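PDB 5YYL: major royal jelly protein 1 from Apis mellifera, which is the most abundant protein of royal jelly, binds sterol, and probably serves as a nutritional component of the food that nurse bees give to larvae. Local coordinates for residues A257-P260 and M261-N264. Numbering follows the deposited sequence.
Sequences ALSP and MTNN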
ATOM      1  N   ALA A 257      11.347 -39.110  16.813  1.00 25.30           N
ATOM      2  CA  ALA A 257      10.508 -37.923  16.695  1.00 24.94           C
ATOM      3  C   ALA A 257       9.888 -37.549  18.029  1.00 25.46           C
ATOM      4  O   ALA A 257       9.098 -38.308  18.580  1.00 24.92           O
ATOM      5  CB  ALA A 257       9.402 -38.151  15.690  1.00 25.04           C
ATOM      6  N   LEU A 258      10.231 -36.364  18.517  1.00 26.49           N
ATOM      7  CA  LEU A 258       9.726 -35.840  19.773  1.00 26.19           C
ATOM      8  C   LEU A 258       8.409 -35.118  19.554  1.00 26.51           C
ATOM      9  O   LEU A 258       8.323 -34.242  18.705  1.00 27.66           O
ATOM     10  CB  LEU A 258      10.754 -34.864  20.345  1.00 25.96           C
ATOM     11  CG  LEU A 258      10.536 -34.325  21.749  1.00 26.35           C
ATOM     12  CD1 LEU A 258      10.536 -35.462  22.757  1.00 26.87           C
ATOM     13  CD2 LEU A 258      11.663 -33.352  22.041  1.00 26.12           C
ATOM     14  N   SER A 259       7.379 -35.488  20.314  1.00 27.86           N
ATOM     15  CA  SER A 259       6.100 -34.760  20.298  1.00 28.13           C
ATOM     16  C   SER A 259       6.237 -33.475  21.096  1.00 30.03           C
ATOM     17  O   SER A 259       6.523 -33.536  22.290  1.00 31.01           O
ATOM     18  CB  SER A 259       4.976 -35.596  20.895  1.00 27.57           C
ATOM     19  OG  SER A 259       3.820 -34.808  21.118  1.00 27.04           O
ATOM     20  N   PRO A 260       6.021 -32.304  20.458  1.00 32.69           N
ATOM     21  CA  PRO A 260       6.001 -31.064  21.235  1.00 32.96           C
ATOM     22  C   PRO A 260       4.856 -30.940  22.237  1.00 34.15           C
ATOM     23  O   PRO A 260       4.943 -30.110  23.121  1.00 37.10           O
ATOM     24  CB  PRO A 260       5.849 -29.972  20.162  1.00 33.69           C
ATOM     25  CG  PRO A 260       6.268 -30.599  18.887  1.00 34.75           C
ATOM     26  CD  PRO A 260       5.842 -32.033  19.016  1.00 34.50           C
ATOM     27  N   MET A 261       3.787 -31.724  22.084  1.00 36.81           N
ATOM     28  CA  MET A 261       2.614 -31.658  22.969  1.00 38.12           C
ATOM     29  C   MET A 261       2.662 -32.670  24.122  1.00 37.37           C
ATOM     30  O   MET A 261       2.268 -32.331  25.225  1.00 41.86           O
ATOM     31  CB  MET A 261       1.305 -31.766  22.139  1.00 40.81           C
ATOM     32  CG  MET A 261       0.125 -32.466  22.821  1.00 43.71           C
ATOM     33  SD  MET A 261      -1.291 -32.731  21.713  1.00 46.11           S
ATOM     34  CE  MET A 261      -1.497 -31.123  20.970  1.00 43.29           C
ATOM     35  N   THR A 262       3.118 -33.899  23.868  1.00 35.54           N
ATOM     36  CA  THR A 262       3.147 -34.961  24.892  1.00 33.22           C
ATOM     37  C   THR A 262       4.521 -35.260  25.494  1.00 33.48           C
ATOM     38  O   THR A 262       4.599 -35.971  26.502  1.00 34.50           O
ATOM     39  CB  THR A 262       2.586 -36.292  24.349  1.00 31.65           C
ATOM     40  OG1 THR A 262       3.517 -36.877  23.444  1.00 31.04           O
ATOM     41  CG2 THR A 262       1.263 -36.074  23.647  1.00 32.55           C
ATOM     42  N   ASN A 263       5.594 -34.767  24.876  1.00 33.62           N
ATOM     43  CA  ASN A 263       6.976 -35.093  25.274  1.00 34.97           C
ATOM     44  C   ASN A 263       7.368 -36.574  25.101  1.00 33.51           C
ATOM     45  O   ASN A 263       8.387 -37.017  25.637  1.00 31.97           O
ATOM     46  CB  ASN A 263       7.272 -34.619  26.713  1.00 38.15           C
ATOM     47  CG  ASN A 263       7.025 -33.138  26.896  1.00 40.89           C
ATOM     48  OD1 ASN A 263       7.953 -32.351  26.801  1.00 46.86           O
ATOM     49  ND2 ASN A 263       5.770 -32.747  27.129  1.00 41.93           N
ATOM     50  N   ASN A 264       6.584 -37.337  24.344  1.00 32.22           N
ATOM     51  CA  ASN A 264       6.972 -38.703  23.976  1.00 30.39           C
ATOM     52  C   ASN A 264       7.975 -38.655  22.841  1.00 27.43           C
ATOM     53  O   ASN A 264       7.728 -38.004  21.839  1.00 26.65           O
ATOM     54  CB  ASN A 264       5.771 -39.505  23.535  1.00 31.17           C
ATOM     55  CG  ASN A 264       4.761 -39.674  24.630  1.00 32.89           C
ATOM     56  OD1 ASN A 264       5.109 -39.850  25.811  1.00 34.12           O
ATOM     57  ND2 ASN A 264       3.497 -39.644  24.251  1.00 34.30           N
TER
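With chi1 at 169°, S259 swings OG opposite its own backbone N and toward the backbone N-H groups of M261 and T262, in the four-residue loop P260-N263, while T262 holds OG1 between its backbone N and carbonyl carbon (chi1 73°), beside CB and OG of S259. This is the β-hairpin loop between strands 253-258 and 264-269 of one β-propeller blade, where the chain doubles back on itself. S259 OG works as a clamp on the turn's backbone: it accepts T262 N at 3.0 Å in a nearly straight bond (168°) and M261 N at 3.2 Å in a more bent one. The main chain closes the loop too, N263 N reaching S259 O at 3.0 Å and S259 N reaching N264 O at 3.0 Å, with N263 itself in the left-handed backbone region. Both hydroxyls bond the same outside residue, E332, OE1 to S259 OG and OE2 to T262 OG1, so the two oxygens of one carboxylate take the two neighbouring hydroxyl oxygens, one each. Beside the closing pair, L258 lays CD1 3.9 Å from N263 O, and the side chain of P260 touches V311 on strand 306-311 of the next blade. The ST turn of T262 finishes the bend, its OG1 accepting N264 N at 3.2 Å.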